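Local coordinates for protein putative Glycerophosphoryl diester phosphodiesterase (PDB 3L12) that is a putative member of the glycerophosphoryl diester phosphodiesterase family, with a TIM-barrel fold and a bound magnesium ion, at residues L129-A137 with V170-M179; D52-V60 with V89-I97. All blocks are in the same frame, centred on the assembly; numbering follows the deposited sequence. Where two conformers were deposited one is given.

Overall arrangement
Contact 1 packs helix 129-137 against the end of helix 160-176, on the outer layer of the barrel. Contact 2 joins the end of strand 48-55 and the turn after it to residues 89-97. Contact 1 is the more buried, and contact 2 has more exposed residues. Contact 1 is mostly apolar, with a tyrosine ring and one bridging water. Contact 2 relies more on direct hydrogen bonds, and its strand carries D52 of the magnesium site. The two centres lie about 17 Å apart. The contacts touch where V53 packs on L129 and V170, and where E131 lies near Y94. Strand 48-55 therefore links the metal site, the turn and the helical layer.

Contact 1: L129-A137 with V170-M179; sequences LGELLDLCA and VLADVRRYRM
The ring of Y177 lies against G130 and D134 of helix 129-137, and Y177 buries the most surface of any residue here. One face of the ring takes G130 O, which stands 3.4 Å above the plane and offset toward the rim. D134 N lies over the same face. CB of D134 touches the ring at CE1, 3.6 Å away, and its carboxylate plane is turned 34° from the ring. On the opposite ring face lies CG of R176, from the same segment as Y177. L133 CB approaches Y177 CD2 at 3.8 Å.

The apolar contacts continue along the helices. L133 has CG anti to its carbonyl carbon (chi1 -63°), and with chi2 extended this carries CD1 over to D173 O and V174 N. L129 CD2 packs on V170 CG1 at 4.2 Å. At the other end, the bent chain of selenomethionine M179 brings CE to 3.8 Å from A137 CB.

The axes of helix segments 129-137 and 170-176 come within 9.4 Å, at 24° to parallel. Both belong to the outer helical layer of a TIM barrel. V170 and V174 also touch L148 of strand 145-150, while L129 packs on F51 and V53 of strand 48-55. Helix 160-176 ends in a Schellman motif, with R178 as the C-prime residue. This turn brings M179 back toward A137.

The polar link is indirect. A water accepts from G130 N and donates to D173 OD2, at 2.7 Å from that oxygen. L129 CD2 lies 3.5 Å from D173 OD2, in a different direction from the water.

Contact 2: D52-V60 with V89-I97; sequences DVVMTADGV and VAEMTYAEI. With MG (magnesium ion), chain C.
D58 OD1 accepts from Y94 N at 2.8 Å, on the syn side of the carboxylate. It also accepts from T56 OG1 at 2.7 Å, on the anti side. The two donors approach from opposite faces of the carboxylate plane, which helps fix its rotation. T56 OG1 sits between the backbone N and the carbonyl carbon (chi1 66°), placed to accept from V60 N, just past the type I turn 56-59. A57 N donates to M92 O at 2.8 Å, nearly straight at 165° and from above the carbonyl plane.

A water donates to D58 OD2 and accepts from A95 N. D58 thus receives one helix-start N-H directly and another through water. T93 and E96 form a capping box: E96 N donates to T93 OG1, and T93 N to E96 OE1.

T56 CG2 meets I97 CD1 at 3.6 Å and lies near the plane of the Y94 ring, at its edge. V60 CG2 touches Y94 CB at 4.1 Å. V89 CG1 lies 3.5 Å from M55 O.

At the start of 52-60, D52 OD1 binds the magnesium ion at 2.1 Å, together with E50, E149 and two waters. One of these waters and N33 ND2 hydrogen-bond to D52 OD2 and so position the carboxylate. Y94 OH bonds to V126 O, and the Y94 side chain touches V62 of strand 61-63 and E131 of helix 129-137. Strand 48-55 runs between parallel strands 19-23 and 145-150 of the barrel, and M55 packs on M166 and A169 of helix 160-176.

Contact 1: L129-A137 with V170-M179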
loop_
_atom_site.group_PDB
_atom_site.type_symbol
_atom_site.label_atom_id
_atom_site.label_comp_id
_atom_site.label_asym_id
_atom_site.label_seq_id
_atom_site.Cartn_x
_atom_site.Cartn_y
_atom_site.Cartn_z
ATOM N N LEU A 129 5.689 -21.538 2.502
ATOM C CA LEU A 129 4.620 -21.370 3.505
ATOM C C LEU A 129 5.223 -21.101 4.877
ATOM O O LEU A 129 4.746 -20.229 5.598
ATOM C CB LEU A 129 3.749 -22.615 3.559
ATOM C CG LEU A 129 2.764 -22.613 4.709
ATOM C CD1 LEU A 129 1.808 -21.427 4.626
ATOM C CD2 LEU A 129 2.065 -23.929 4.702
ATOM N N GLY A 130 6.300 -21.821 5.192
ATOM C CA GLY A 130 7.001 -21.662 6.477
ATOM C C GLY A 130 7.457 -20.241 6.724
ATOM O O GLY A 130 7.383 -19.740 7.844
ATOM N N GLU A 131 7.916 -19.584 5.661
ATOM C CA GLU A 131 8.360 -18.199 5.752
ATOM C C GLU A 131 7.228 -17.267 6.061
ATOM O O GLU A 131 7.391 -16.331 6.819
ATOM C CB GLU A 131 9.063 -17.758 4.461
ATOM C CG GLU A 131 10.378 -18.461 4.287
ATOM C CD GLU A 131 11.023 -18.304 2.934
ATOM O OE1 GLU A 131 10.345 -18.104 1.906
ATOM O OE2 GLU A 131 12.283 -18.439 2.891
ATOM N N LEU A 132 6.089 -17.475 5.426
ATOM C CA LEU A 132 4.936 -16.672 5.727
ATOM C C LEU A 132 4.483 -16.916 7.163
ATOM O O LEU A 132 4.130 -15.982 7.881
ATOM C CB LEU A 132 3.823 -16.948 4.725
ATOM C CG LEU A 132 2.516 -16.261 5.083
ATOM C CD1 LEU A 132 2.644 -14.684 5.136
ATOM C CD2 LEU A 132 1.469 -16.692 4.108
ATOM N N LEU A 133 4.491 -18.170 7.612
ATOM C CA LEU A 133 4.016 -18.430 8.970
ATOM C C LEU A 133 4.971 -17.846 10.006
ATOM O O LEU A 133 4.511 -17.365 11.031
ATOM C CB LEU A 133 3.779 -19.914 9.198
ATOM C CG LEU A 133 2.694 -20.523 8.299
ATOM C CD1 LEU A 133 2.635 -22.023 8.573
ATOM C CD2 LEU A 133 1.231 -19.899 8.386
ATOM N N ASP A 134 6.275 -17.883 9.745
ATOM C CA ASP A 134 7.278 -17.250 10.614
ATOM C C ASP A 134 7.012 -15.723 10.741
ATOM O O ASP A 134 6.992 -15.128 11.865
ATOM C CB ASP A 134 8.670 -17.513 10.046
ATOM C CG ASP A 134 9.798 -17.228 11.033
ATOM O OD1 ASP A 134 9.582 -17.176 12.260
ATOM O OD2 ASP A 134 10.935 -17.128 10.572
ATOM N N LEU A 135 6.786 -15.092 9.600
ATOM C CA LEU A 135 6.448 -13.683 9.567
ATOM C C LEU A 135 5.197 -13.407 10.408
ATOM O O LEU A 135 5.202 -12.512 11.253
ATOM C CB LEU A 135 6.203 -13.223 8.130
ATOM C CG LEU A 135 5.686 -11.800 7.897
ATOM C CD1 LEU A 135 6.765 -10.821 8.325
ATOM C CD2 LEU A 135 5.313 -11.550 6.443
ATOM N N CYS A 136 4.150 -14.183 10.207
ATOM C CA CYS A 136 2.874 -13.957 10.917
ATOM C C CYS A 136 3.027 -14.185 12.432
ATOM O O CYS A 136 2.552 -13.383 13.232
ATOM C CB CYS A 136 1.741 -14.838 10.377
ATOM S SG CYS A 136 1.178 -14.433 8.762
ATOM N N ALA A 137 3.708 -15.259 12.803
ATOM C CA ALA A 137 3.892 -15.606 14.220
ATOM C C ALA A 137 4.665 -14.514 14.969
ATOM O O ALA A 137 4.421 -14.292 16.165
ATOM C CB ALA A 137 4.580 -16.967 14.361
ATOM N N VAL A 170 1.472 -29.231 4.736
ATOM C CA VAL A 170 0.907 -27.956 5.151
ATOM C C VAL A 170 0.747 -27.941 6.671
ATOM O O VAL A 170 1.153 -27.003 7.368
ATOM C CB VAL A 170 -0.415 -27.696 4.411
ATOM C CG1 VAL A 170 -1.176 -26.537 5.025
ATOM C CG2 VAL A 170 -0.124 -27.454 2.930
ATOM N N LEU A 171 0.213 -29.015 7.236
ATOM C CA LEU A 171 0.015 -29.071 8.711
ATOM C C LEU A 171 1.320 -29.038 9.502
ATOM O O LEU A 171 1.379 -28.423 10.564
ATOM C CB LEU A 171 -0.800 -30.296 9.098
ATOM C CG LEU A 171 -2.269 -30.183 8.679
ATOM C CD1 LEU A 171 -3.004 -31.525 8.863
ATOM C CD2 LEU A 171 -2.992 -29.052 9.443
ATOM N N ALA A 172 2.349 -29.704 8.992
ATOM C CA ALA A 172 3.663 -29.710 9.631
ATOM C C ALA A 172 4.167 -28.280 9.768
ATOM O O ALA A 172 4.714 -27.899 10.834
ATOM C CB ALA A 172 4.667 -30.571 8.849
ATOM N N ASP A 173 3.969 -27.484 8.723
ATOM C CA ASP A 173 4.356 -26.057 8.791
ATOM C C ASP A 173 3.534 -25.290 9.802
ATOM O O ASP A 173 4.083 -24.538 10.633
ATOM C CB ASP A 173 4.217 -25.370 7.435
ATOM C CG ASP A 173 5.368 -25.652 6.489
ATOM O OD1 ASP A 173 6.436 -26.138 6.906
ATOM O OD2 ASP A 173 5.168 -25.403 5.280
ATOM N N VAL A 174 2.208 -25.462 9.752
ATOM C CA VAL A 174 1.302 -24.769 10.680
ATOM C C VAL A 174 1.691 -25.086 12.129
ATOM O O VAL A 174 1.785 -24.188 12.986
ATOM C CB VAL A 174 -0.182 -25.139 10.407
ATOM C CG1 VAL A 174 -1.091 -24.561 11.479
ATOM C CG2 VAL A 174 -0.638 -24.642 9.027
ATOM N N ARG A 175 1.959 -26.372 12.387
ATOM C CA ARG A 175 2.344 -26.823 13.722
ATOM C C ARG A 175 3.720 -26.300 14.164
ATOM O O ARG A 175 3.862 -25.845 15.319
ATOM C CB ARG A 175 2.241 -28.350 13.799
ATOM C CG ARG A 175 0.798 -28.770 13.684
ATOM C CD ARG A 175 0.525 -30.170 14.085
ATOM N NE ARG A 175 -0.925 -30.375 14.019
ATOM C CZ ARG A 175 -1.576 -31.235 13.236
ATOM N NH1 ARG A 175 -0.939 -32.115 12.451
ATOM N NH2 ARG A 175 -2.901 -31.293 13.332
ATOM N N ARG A 176 4.696 -26.308 13.255
ATOM C CA ARG A 176 6.057 -25.819 13.542
ATOM C C ARG A 176 6.042 -24.383 14.077
ATOM O O ARG A 176 6.806 -24.048 15.008
ATOM C CB ARG A 176 6.943 -25.917 12.276
ATOM C CG ARG A 176 8.413 -25.447 12.442
ATOM C CD ARG A 176 9.243 -25.577 11.159
ATOM N N TYR A 177 5.183 -23.543 13.506
ATOM C CA TYR A 177 5.058 -22.141 13.888
ATOM C C TYR A 177 3.898 -21.844 14.865
ATOM O O TYR A 177 3.537 -20.682 15.095
ATOM C CB TYR A 177 4.987 -21.254 12.609
ATOM C CG TYR A 177 6.259 -21.334 11.860
ATOM C CD1 TYR A 177 7.361 -20.621 12.283
ATOM C CD2 TYR A 177 6.406 -22.198 10.783
ATOM C CE1 TYR A 177 8.568 -20.749 11.657
ATOM C CE2 TYR A 177 7.622 -22.332 10.124
ATOM C CZ TYR A 177 8.696 -21.589 10.578
ATOM O OH TYR A 177 9.912 -21.677 9.977
ATOM N N ARG A 178 3.292 -22.890 15.421
ATOM C CA ARG A 178 2.234 -22.750 16.423
ATOM C C ARG A 178 1.109 -21.838 15.935
ATOM O O ARG A 178 0.598 -20.980 16.689
ATOM C CB ARG A 178 2.802 -22.222 17.753
ATOM C CG ARG A 178 3.857 -23.089 18.366
ATOM C CD ARG A 178 4.225 -22.548 19.757
ATOM N NE ARG A 178 5.073 -23.441 20.541
ATOM C CZ ARG A 178 4.688 -24.221 21.567
ATOM N NH1 ARG A 178 3.431 -24.270 22.007
ATOM N NH2 ARG A 178 5.594 -24.985 22.176
HETATM N N MSE A 179 0.762 -21.989 14.649
HETATM C CA MSE A 179 -0.272 -21.178 14.076
HETATM C C MSE A 179 -1.646 -21.831 14.073
HETATM O O MSE A 179 -2.591 -21.306 13.460
HETATM C CB MSE A 179 0.167 -20.711 12.663
HETATM C CG MSE A 179 1.160 -19.577 12.677
HETATM SE SE MSE A 179 0.512 -17.920 13.406
HETATM C CE MSE A 179 1.006 -18.024 15.301
HETATM O O HOH W 1 6.941 -24.326 3.621
#

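Contact 2: D52-V60 with V89-I97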
loop_
_atom_site.group_PDB
_atom_site.type_symbol
_atom_site.label_atom_id
_atom_site.label_comp_id
_atom_site.label_asym_id
_atom_site.label_seq_id
_atom_site.Cartn_x
_atom_site.Cartn_y
_atom_site.Cartn_z
ATOM N N ASP A 52 -2.606 -18.707 -0.852
ATOM C CA ASP A 52 -2.742 -20.001 -1.528
ATOM C C ASP A 52 -1.492 -20.801 -1.325
ATOM O O ASP A 52 -0.378 -20.195 -1.318
ATOM C CB ASP A 52 -2.977 -19.786 -3.004
ATOM C CG ASP A 52 -4.042 -18.738 -3.259
ATOM O OD1 ASP A 52 -5.260 -19.081 -3.090
ATOM O OD2 ASP A 52 -3.655 -17.590 -3.621
ATOM N N VAL A 53 -1.651 -22.122 -1.224
ATOM C CA VAL A 53 -0.505 -22.997 -1.053
ATOM C C VAL A 53 -0.560 -24.121 -2.077
ATOM O O VAL A 53 -1.598 -24.719 -2.292
ATOM C CB VAL A 53 -0.424 -23.568 0.367
ATOM C CG1 VAL A 53 0.787 -24.539 0.547
ATOM C CG2 VAL A 53 -0.367 -22.406 1.391
ATOM N N VAL A 54 0.588 -24.330 -2.726
ATOM C CA VAL A 54 0.790 -25.340 -3.755
ATOM C C VAL A 54 2.104 -26.099 -3.448
ATOM O O VAL A 54 3.064 -25.526 -2.869
ATOM C CB VAL A 54 0.857 -24.584 -5.133
ATOM C CG1 VAL A 54 1.257 -25.513 -6.235
ATOM C CG2 VAL A 54 -0.478 -23.814 -5.423
HETATM N N MSE A 55 2.180 -27.395 -3.802
HETATM C CA MSE A 55 3.376 -28.187 -3.592
HETATM C C MSE A 55 4.386 -28.162 -4.765
HETATM O O MSE A 55 3.975 -28.306 -5.907
HETATM C CB MSE A 55 3.003 -29.648 -3.382
HETATM C CG MSE A 55 2.079 -29.957 -2.205
HETATM SE SE MSE A 55 2.879 -29.404 -0.522
HETATM C CE MSE A 55 4.229 -30.325 -0.403
ATOM N N THR A 56 5.662 -28.025 -4.439
ATOM C CA THR A 56 6.723 -28.166 -5.439
ATOM C C THR A 56 7.037 -29.658 -5.655
ATOM O O THR A 56 6.566 -30.553 -4.937
ATOM C CB THR A 56 8.002 -27.472 -4.974
ATOM O OG1 THR A 56 8.505 -28.150 -3.827
ATOM C CG2 THR A 56 7.746 -25.958 -4.643
ATOM N N ALA A 57 7.908 -29.929 -6.632
ATOM C CA ALA A 57 8.335 -31.305 -6.915
ATOM C C ALA A 57 9.036 -31.928 -5.732
ATOM O O ALA A 57 8.924 -33.143 -5.499
ATOM C CB ALA A 57 9.296 -31.325 -8.123
ATOM N N ASP A 58 9.771 -31.106 -4.986
ATOM C CA ASP A 58 10.526 -31.598 -3.833
ATOM C C ASP A 58 9.772 -31.513 -2.519
ATOM O O ASP A 58 10.386 -31.590 -1.449
ATOM C CB ASP A 58 11.949 -30.991 -3.756
ATOM C CG ASP A 58 12.000 -29.448 -3.799
ATOM O OD1 ASP A 58 11.086 -28.709 -4.283
ATOM O OD2 ASP A 58 13.089 -28.980 -3.378
ATOM N N GLY A 59 8.451 -31.371 -2.608
ATOM C CA GLY A 59 7.579 -31.434 -1.437
ATOM C C GLY A 59 7.558 -30.214 -0.547
ATOM O O GLY A 59 7.255 -30.329 0.656
ATOM N N VAL A 60 7.834 -29.056 -1.117
ATOM C CA VAL A 60 7.827 -27.803 -0.338
ATOM C C VAL A 60 6.485 -27.077 -0.552
ATOM O O VAL A 60 6.122 -26.779 -1.692
ATOM C CB VAL A 60 9.017 -26.850 -0.681
ATOM C CG1 VAL A 60 9.024 -25.599 0.218
ATOM C CG2 VAL A 60 10.354 -27.553 -0.545
ATOM N N VAL A 89 4.096 -26.207 -11.352
ATOM C CA VAL A 89 4.837 -26.073 -10.090
ATOM C C VAL A 89 5.284 -27.435 -9.501
ATOM O O VAL A 89 6.395 -27.553 -8.980
ATOM C CB VAL A 89 4.042 -25.203 -9.040
ATOM C CG1 VAL A 89 4.669 -25.300 -7.647
ATOM C CG2 VAL A 89 3.900 -23.724 -9.497
ATOM N N ALA A 90 4.429 -28.441 -9.597
ATOM C CA ALA A 90 4.690 -29.797 -9.071
ATOM C C ALA A 90 5.873 -30.482 -9.771
ATOM O O ALA A 90 6.372 -31.524 -9.297
ATOM C CB ALA A 90 3.442 -30.659 -9.199
ATOM N N GLU A 91 6.236 -29.968 -10.947
ATOM C CA GLU A 91 7.388 -30.487 -11.702
ATOM C C GLU A 91 8.675 -29.672 -11.537
ATOM O O GLU A 91 9.659 -29.983 -12.201
ATOM C CB GLU A 91 7.027 -30.583 -13.187
ATOM C CG GLU A 91 5.987 -31.690 -13.489
ATOM C CD GLU A 91 6.532 -33.122 -13.366
ATOM O OE1 GLU A 91 7.781 -33.321 -13.317
ATOM O OE2 GLU A 91 5.716 -34.101 -13.351
HETATM N N MSE A 92 8.643 -28.620 -10.715
HETATM C CA MSE A 92 9.786 -27.749 -10.428
HETATM C C MSE A 92 10.222 -27.881 -8.988
HETATM O O MSE A 92 9.383 -28.002 -8.074
HETATM C CB MSE A 92 9.412 -26.270 -10.645
HETATM C CG MSE A 92 8.877 -26.004 -11.988
HETATM SE SE MSE A 92 8.293 -24.147 -12.202
HETATM C CE MSE A 92 10.020 -23.366 -12.088
ATOM N N THR A 93 11.522 -27.816 -8.761
ATOM C CA THR A 93 12.037 -27.779 -7.412
ATOM C C THR A 93 11.825 -26.388 -6.863
ATOM O O THR A 93 11.663 -25.406 -7.614
ATOM C CB THR A 93 13.522 -28.114 -7.324
ATOM O OG1 THR A 93 14.296 -27.094 -7.964
ATOM C CG2 THR A 93 13.828 -29.520 -7.945
ATOM N N TYR A 94 11.832 -26.261 -5.532
ATOM C CA TYR A 94 11.701 -24.957 -4.943
ATOM C C TYR A 94 12.868 -24.052 -5.406
ATOM O O TYR A 94 12.649 -22.874 -5.698
ATOM C CB TYR A 94 11.639 -24.985 -3.403
ATOM C CG TYR A 94 11.519 -23.576 -2.878
ATOM C CD1 TYR A 94 10.457 -22.771 -3.238
ATOM C CD2 TYR A 94 12.491 -23.021 -2.061
ATOM C CE1 TYR A 94 10.350 -21.435 -2.822
ATOM C CE2 TYR A 94 12.369 -21.696 -1.630
ATOM C CZ TYR A 94 11.297 -20.908 -2.039
ATOM O OH TYR A 94 11.171 -19.608 -1.595
ATOM N N ALA A 95 14.074 -24.600 -5.532
ATOM C CA ALA A 95 15.219 -23.776 -6.006
ATOM C C ALA A 95 14.985 -23.191 -7.413
ATOM O O ALA A 95 15.298 -22.035 -7.666
ATOM C CB ALA A 95 16.511 -24.556 -5.974
ATOM N N GLU A 96 14.404 -23.981 -8.294
ATOM C CA GLU A 96 14.079 -23.520 -9.643
ATOM C C GLU A 96 13.037 -22.420 -9.602
ATOM O O GLU A 96 13.084 -21.472 -10.408
ATOM C CB GLU A 96 13.614 -24.693 -10.492
ATOM C CG GLU A 96 14.762 -25.640 -10.743
ATOM C CD GLU A 96 14.353 -27.082 -11.078
ATOM O OE1 GLU A 96 13.142 -27.377 -11.179
ATOM O OE2 GLU A 96 15.301 -27.927 -11.264
ATOM N N ILE A 97 12.045 -22.547 -8.718
ATOM C CA ILE A 97 11.011 -21.541 -8.584
ATOM C C ILE A 97 11.587 -20.256 -8.036
ATOM O O ILE A 97 11.241 -19.148 -8.458
ATOM C CB ILE A 97 9.848 -22.014 -7.687
ATOM C CG1 ILE A 97 9.053 -23.098 -8.446
ATOM C CG2 ILE A 97 8.975 -20.812 -7.293
ATOM C CD1 ILE A 97 8.112 -23.898 -7.529
HETATM MG MG MG C . -7.042 -18.028 -3.167
HETATM O O HOH W 2 -5.918 -16.298 -3.419
HETATM O O HOH W 3 14.751 -27.075 -4.159
HETATM O O HOH W 4 -7.086 -18.269 -5.287
#